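Local coordinates for protein transcriptional regulator, TetR family (PDB 5K7F) that probably represses transcription as a TetR-family DNA-binding regulator of alternative de novo isovaleryl coenzyme A biosynthesis in Myxococcus xanthus, at residues I21-A26 with R106-E111; H55-Q58 with Q62-F65; A26-D31 with E35-Q40. One frame throughout, in Å; residues are numbered along the deposited sequence. Where two conformers were deposited one is given.

Contact 1: I21-A26 with R106-E111; sequences ILETAA and RGWSKE
The indole of Trp108 and the carboxylate of Glu23 meet at an oblique angle, their planes 41° apart, with Glu23 OE2 3.8 Å from Trp108 CE3 on the six-membered ring. Over one face of the indole lies Ser109 CB, offset toward the rim, while Leu74 of helix 60-83 also touches the Trp108 side chain. This is the seam of a TetR-type regulator, where helix 18-32 of the DNA-binding domain leans on the turn between helices 89-105 and 110-117 of the C-terminal domain. Trp108 CG sits between the backbone N and the carbonyl carbon, and with chi1 64° the ring lies over Ser109 CB. Glu23, extended beyond CG, passes its CG and CD each 3.8 Å from Trp108 O. The carboxylate gains no bond from the indole; its OE2 is instead hydrogen-bonded to the Tyr70 hydroxyl of helix 60-83. One turn farther along, the two backbones come closest, with the CA atoms of Ala26 and Glu111 5.6 Å apart. Ala26 CB points into this gap, and Val112 and Ile115 pack on it too. Glu111 turns its carboxylate to Lys110, whose NZ forms a 2.8 Å salt bridge to OE2 from above the carboxylate plane, while Glu111 CB lies 4.0 Å from Ala26 CB.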
# COMPACT_ATOMS: atom_id res chain seq x y z
N ILE A 21 8.87 6.91 -23.17
CA ILE A 21 7.57 6.40 -23.56
C ILE A 21 6.89 5.74 -22.38
O ILE A 21 5.71 5.97 -22.10
CB ILE A 21 7.70 5.42 -24.74
CG1 ILE A 21 8.13 6.16 -26.01
CG2 ILE A 21 6.40 4.69 -25.02
CD1 ILE A 21 8.44 5.19 -27.15
N LEU A 22 7.63 4.86 -21.67
CA LEU A 22 7.01 4.10 -20.58
C LEU A 22 6.57 5.00 -19.43
O LEU A 22 5.52 4.76 -18.80
CB LEU A 22 7.96 3.04 -20.04
CG LEU A 22 8.49 2.00 -21.01
CD1 LEU A 22 9.35 1.00 -20.32
CD2 LEU A 22 7.36 1.31 -21.75
N GLU A 23 7.35 6.06 -19.17
CA GLU A 23 7.03 7.01 -18.11
C GLU A 23 5.81 7.83 -18.48
O GLU A 23 4.97 8.13 -17.63
CB GLU A 23 8.24 7.93 -17.84
CG GLU A 23 9.44 7.19 -17.18
CD GLU A 23 10.73 7.99 -17.19
OE1 GLU A 23 10.67 9.22 -17.40
OE2 GLU A 23 11.79 7.38 -16.94
N THR A 24 5.72 8.21 -19.76
CA THR A 24 4.57 8.97 -20.24
C THR A 24 3.32 8.10 -20.19
O THR A 24 2.28 8.52 -19.70
CB THR A 24 4.85 9.51 -21.66
OG1 THR A 24 5.93 10.47 -21.64
CG2 THR A 24 3.61 10.17 -22.25
N ALA A 25 3.43 6.85 -20.65
CA ALA A 25 2.32 5.91 -20.56
C ALA A 25 1.90 5.66 -19.12
O ALA A 25 0.70 5.59 -18.82
CB ALA A 25 2.73 4.60 -21.23
N ALA A 26 2.87 5.49 -18.21
CA ALA A 26 2.55 5.30 -16.80
C ALA A 26 1.77 6.49 -16.24
O ALA A 26 0.80 6.31 -15.50
CB ALA A 26 3.83 5.09 -15.98
N ARG A 106 10.19 10.40 -6.20
CA ARG A 106 10.70 11.24 -7.28
C ARG A 106 9.67 11.34 -8.41
O ARG A 106 9.09 10.35 -8.86
CB ARG A 106 12.02 10.68 -7.81
CG ARG A 106 13.21 10.75 -6.84
CD ARG A 106 14.59 10.88 -7.62
NE ARG A 106 15.75 10.69 -6.77
CZ ARG A 106 16.18 9.52 -6.32
NH1 ARG A 106 15.52 8.40 -6.61
NH2 ARG A 106 17.26 9.50 -5.56
N GLY A 107 9.43 12.56 -8.88
CA GLY A 107 8.44 12.74 -9.93
C GLY A 107 8.62 11.81 -11.12
O GLY A 107 7.63 11.29 -11.65
N TRP A 108 9.87 11.58 -11.57
CA TRP A 108 10.04 10.82 -12.81
C TRP A 108 9.80 9.33 -12.65
O TRP A 108 9.49 8.67 -13.65
CB TRP A 108 11.43 11.04 -13.44
CG TRP A 108 12.62 10.60 -12.67
CD1 TRP A 108 13.37 11.34 -11.80
CD2 TRP A 108 13.22 9.30 -12.70
NE1 TRP A 108 14.40 10.59 -11.28
CE2 TRP A 108 14.35 9.34 -11.84
CE3 TRP A 108 12.94 8.11 -13.39
CZ2 TRP A 108 15.17 8.23 -11.64
CZ3 TRP A 108 13.78 7.00 -13.19
CH2 TRP A 108 14.86 7.07 -12.31
N SER A 109 9.90 8.76 -11.45
CA SER A 109 9.77 7.33 -11.27
C SER A 109 8.47 6.90 -10.59
O SER A 109 8.13 5.73 -10.64
CB SER A 109 10.97 6.80 -10.45
OG SER A 109 11.06 7.51 -9.21
N LYS A 110 7.71 7.83 -10.00
CA LYS A 110 6.67 7.44 -9.05
C LYS A 110 5.53 6.66 -9.70
O LYS A 110 4.98 5.75 -9.08
CB LYS A 110 6.14 8.67 -8.31
CG LYS A 110 5.45 9.70 -9.14
CD LYS A 110 5.32 11.01 -8.36
CE LYS A 110 4.55 12.05 -9.17
NZ LYS A 110 3.10 11.74 -9.22
N GLU A 111 5.13 7.00 -10.93
CA GLU A 111 3.98 6.31 -11.51
C GLU A 111 4.35 4.93 -12.04
O GLU A 111 3.54 4.01 -11.96
CB GLU A 111 3.34 7.13 -12.62
CG GLU A 111 2.66 8.36 -12.10
CD GLU A 111 3.50 9.60 -12.27
OE1 GLU A 111 4.63 9.51 -12.80
OE2 GLU A 111 3.02 10.68 -11.86

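Contact 2: H55-Q58 with Q62-F65; sequences HHIQ and QLLF
The side-chain amide of Gln62 meets Gln58 twice, at its backbone N and at its amide oxygen, beside the turn that leads out of the predicted helix-turn-helix. The backbone N of Gln58 donates to Gln62 OE1 over 3.2 Å, and the bond is nearly straight at the hydrogen (163°), although the donor stands above the carbonyl plane and not on a lone pair. A second, weak bond returns from Gln62 NE2 to Gln58 OE1 at 3.5 Å. One glutamine side chain thus serves a main-chain N-H with its oxygen and a side-chain carbonyl with its nitrogen, which orients its amide in the conformer described here; the two amide planes are 41° apart. Gln62's own backbone N is taken by Asn59 OD1, a bond made at the start of helix 60-83. Beside this polar pair, Ile57 supplies the apolar half. Its CG2, anti to the backbone N, rests 3.6 Å from Leu63 N and 3.7 Å from Leu63 CB, the two side chains crossing at about a right angle. Helices 18-32 and 39-45 close over the pair: Tyr18 and Met39 touch Ile57, while Ala25 and Ile42 from the same two helices pack on Leu63.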
# COMPACT_ATOMS: atom_id res chain seq x y z
N HIS A 55 6.92 0.80 -33.25
CA HIS A 55 8.27 0.25 -33.31
C HIS A 55 8.76 -0.18 -31.93
O HIS A 55 9.52 -1.15 -31.83
CB HIS A 55 9.21 1.29 -33.89
N HIS A 56 8.33 0.51 -30.88
CA HIS A 56 8.70 0.17 -29.50
C HIS A 56 7.70 -0.79 -28.83
O HIS A 56 8.12 -1.77 -28.20
CB HIS A 56 8.82 1.45 -28.65
CG HIS A 56 9.88 2.41 -29.10
ND1 HIS A 56 11.20 2.30 -28.71
CD2 HIS A 56 9.80 3.53 -29.85
CE1 HIS A 56 11.90 3.30 -29.24
NE2 HIS A 56 11.07 4.06 -29.94
N ILE A 57 6.40 -0.53 -28.94
CA ILE A 57 5.33 -1.26 -28.26
C ILE A 57 4.15 -1.44 -29.22
O ILE A 57 3.64 -0.46 -29.76
CB ILE A 57 4.84 -0.53 -27.00
CG1 ILE A 57 5.98 -0.24 -26.02
CG2 ILE A 57 3.68 -1.32 -26.34
CD1 ILE A 57 6.45 -1.45 -25.18
N GLN A 58 3.64 -2.68 -29.35
CA GLN A 58 2.59 -2.97 -30.32
C GLN A 58 1.17 -3.14 -29.74
O GLN A 58 0.20 -3.04 -30.50
CB GLN A 58 2.97 -4.23 -31.11
CG GLN A 58 4.35 -4.18 -31.79
CD GLN A 58 4.71 -5.53 -32.42
OE1 GLN A 58 4.02 -6.53 -32.19
NE2 GLN A 58 5.78 -5.56 -33.20
N GLN A 62 1.66 -5.78 -24.04
CA GLN A 62 3.10 -5.53 -24.12
C GLN A 62 3.49 -4.29 -23.32
O GLN A 62 4.49 -4.31 -22.59
CB GLN A 62 3.51 -5.36 -25.58
CG GLN A 62 3.36 -6.59 -26.46
CD GLN A 62 3.95 -6.37 -27.83
OE1 GLN A 62 4.72 -5.43 -28.03
NE2 GLN A 62 3.60 -7.23 -28.79
N LEU A 63 2.72 -3.22 -23.45
CA LEU A 63 3.05 -1.98 -22.74
C LEU A 63 3.09 -2.20 -21.23
O LEU A 63 3.99 -1.71 -20.54
CB LEU A 63 2.01 -0.91 -23.08
CG LEU A 63 2.16 0.42 -22.33
CD1 LEU A 63 3.47 1.17 -22.67
CD2 LEU A 63 0.96 1.29 -22.61
N LEU A 64 2.07 -2.86 -20.69
CA LEU A 64 1.99 -3.05 -19.25
C LEU A 64 3.19 -3.84 -18.72
O LEU A 64 3.83 -3.43 -17.74
CB LEU A 64 0.65 -3.73 -18.91
CG LEU A 64 0.32 -3.95 -17.44
CD1 LEU A 64 0.41 -2.60 -16.70
CD2 LEU A 64 -1.05 -4.56 -17.30
N PHE A 65 3.52 -4.98 -19.35
CA PHE A 65 4.68 -5.78 -18.95
C PHE A 65 5.97 -4.98 -19.07
O PHE A 65 6.89 -5.12 -18.25
CB PHE A 65 4.74 -7.01 -19.86
CG PHE A 65 5.93 -7.91 -19.64
CD1 PHE A 65 6.32 -8.29 -18.39
CD2 PHE A 65 6.59 -8.44 -20.74
CE1 PHE A 65 7.37 -9.15 -18.22
CE2 PHE A 65 7.64 -9.29 -20.57
CZ PHE A 65 8.03 -9.66 -19.32

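Contact 3: A26-D31 with E35-Q40; sequences ARLICD and EGTSMQ
Thr37 lays its methyl and hydroxyl against helix 18-32, with CG2 4.0 Å from Leu28 CB and OG1 at the Leu28 carbonyl. The site is the link between the first helix of the TetR DNA-binding domain and helix 39-45, which opens the predicted helix-turn-helix. After helix 18-32 the chain doubles back, and the CA atoms of Ile29 and Thr37 approach to 6.1 Å. The threonine's torsion (chi1 -61°) divides its two branches: OG1 lies anti to the carbonyl carbon and CG2 anti to the backbone N, which lets the methyl meet Leu28 while the hydroxyl turns to the helix backbone. That hydroxyl is hydrogen-bonded to Gly33 O, so its polar partner comes from the turn, and the 3.5 Å separation between Thr37 OG1 and Leu28 O is a contact without a bond. Ile29 adds a looser touch, its CG1 4.4 Å from Thr37 CB. The apolar layer continues beyond the pair, since Ile42 of helix 39-45 touches both Leu28 and Thr37, and Ala45 also packs on Leu28. Immediately after the threonine, Ser38 occupies the N-cap position. Its CB points away from helix 18-32, and Ser38 OG is hydrogen-bonded to Glu41 N, capping the new helix.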
# COMPACT_ATOMS: atom_id res chain seq x y z
N ALA A 26 2.87 5.49 -18.21
CA ALA A 26 2.55 5.30 -16.80
C ALA A 26 1.77 6.49 -16.24
O ALA A 26 0.80 6.31 -15.50
CB ALA A 26 3.83 5.09 -15.98
N ARG A 27 2.19 7.71 -16.57
CA ARG A 27 1.40 8.89 -16.21
C ARG A 27 -0.06 8.77 -16.68
O ARG A 27 -1.01 8.93 -15.90
CB ARG A 27 2.05 10.16 -16.78
CG ARG A 27 3.23 10.63 -16.00
CD ARG A 27 3.60 12.06 -16.40
NE ARG A 27 4.56 12.09 -17.51
CZ ARG A 27 5.87 11.83 -17.37
NH1 ARG A 27 6.37 11.51 -16.18
NH2 ARG A 27 6.68 11.88 -18.44
N LEU A 28 -0.27 8.52 -17.97
CA LEU A 28 -1.65 8.46 -18.46
C LEU A 28 -2.44 7.35 -17.77
O LEU A 28 -3.61 7.54 -17.38
CB LEU A 28 -1.66 8.25 -19.98
CG LEU A 28 -1.07 9.35 -20.82
CD1 LEU A 28 -1.02 8.89 -22.28
CD2 LEU A 28 -1.88 10.61 -20.71
N ILE A 29 -1.82 6.19 -17.58
CA ILE A 29 -2.54 5.07 -16.98
C ILE A 29 -2.96 5.41 -15.56
O ILE A 29 -4.08 5.11 -15.13
CB ILE A 29 -1.68 3.79 -17.02
CG1 ILE A 29 -1.65 3.22 -18.44
CG2 ILE A 29 -2.27 2.73 -16.11
CD1 ILE A 29 -0.63 2.11 -18.65
N CYS A 30 -2.06 6.04 -14.80
CA CYS A 30 -2.41 6.46 -13.45
C CYS A 30 -3.48 7.55 -13.45
O CYS A 30 -4.30 7.61 -12.53
CB CYS A 30 -1.16 6.95 -12.71
SG CYS A 30 -0.15 5.58 -12.12
N ASP A 31 -3.51 8.41 -14.47
CA ASP A 31 -4.47 9.51 -14.47
C ASP A 31 -5.82 9.11 -15.05
O ASP A 31 -6.86 9.46 -14.47
CB ASP A 31 -3.91 10.71 -15.23
CG ASP A 31 -4.95 11.83 -15.38
OD1 ASP A 31 -5.66 12.12 -14.39
OD2 ASP A 31 -5.07 12.41 -16.48
N GLU A 35 -7.92 0.86 -18.84
CA GLU A 35 -9.00 0.70 -19.82
C GLU A 35 -9.30 2.02 -20.53
O GLU A 35 -9.62 2.02 -21.73
CB GLU A 35 -10.26 0.18 -19.13
N GLY A 36 -9.20 3.14 -19.82
CA GLY A 36 -9.41 4.43 -20.45
C GLY A 36 -8.36 4.78 -21.49
O GLY A 36 -8.68 5.40 -22.51
N THR A 37 -7.12 4.35 -21.28
CA THR A 37 -5.98 4.83 -22.05
C THR A 37 -5.73 3.96 -23.28
O THR A 37 -5.60 2.74 -23.17
CB THR A 37 -4.74 4.85 -21.18
OG1 THR A 37 -4.93 5.75 -20.08
CG2 THR A 37 -3.53 5.30 -22.01
N SER A 38 -5.56 4.61 -24.43
CA SER A 38 -5.34 3.92 -25.69
C SER A 38 -3.94 4.17 -26.24
O SER A 38 -3.25 5.14 -25.90
CB SER A 38 -6.38 4.36 -26.72
OG SER A 38 -6.00 5.61 -27.29
N MET A 39 -3.52 3.26 -27.13
CA MET A 39 -2.21 3.40 -27.75
C MET A 39 -2.15 4.67 -28.58
O MET A 39 -1.11 5.33 -28.62
CB MET A 39 -1.91 2.16 -28.58
CG MET A 39 -1.81 0.87 -27.76
SD MET A 39 -0.52 0.84 -26.46
CE MET A 39 0.99 0.99 -27.38
N GLN A 40 -3.27 5.07 -29.19
CA GLN A 40 -3.30 6.33 -29.92
C GLN A 40 -3.10 7.51 -28.98
O GLN A 40 -2.31 8.41 -29.27
CB GLN A 40 -4.62 6.42 -30.70
CG GLN A 40 -5.01 7.79 -31.23
CD GLN A 40 -6.34 7.74 -31.99
OE1 GLN A 40 -6.48 7.01 -32.98
NE2 GLN A 40 -7.33 8.49 -31.52

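How the contacts relate
The three contacts illustrate how one helix can serve several junctions: helix 18-32 carries contacts 1 and 3, which share Ala26, and touches contact 2 through Ile21, Leu22 and Ala25. The centres of contacts 1 and 3 are about 12 Å apart; the centre of contact 2 lies about 15 Å and about 13 Å from those of contacts 1 and 3. Along the chain, contact 3 closes before contact 2 opens, and both fall within the long span that contact 1 brings together. Met39 bridges contacts 3 and 2, its CE 3.7 Å from Ile57 CG2. Such packing is consistent with the coupling of C-terminal and DNA-binding domains known in TetR-family regulators.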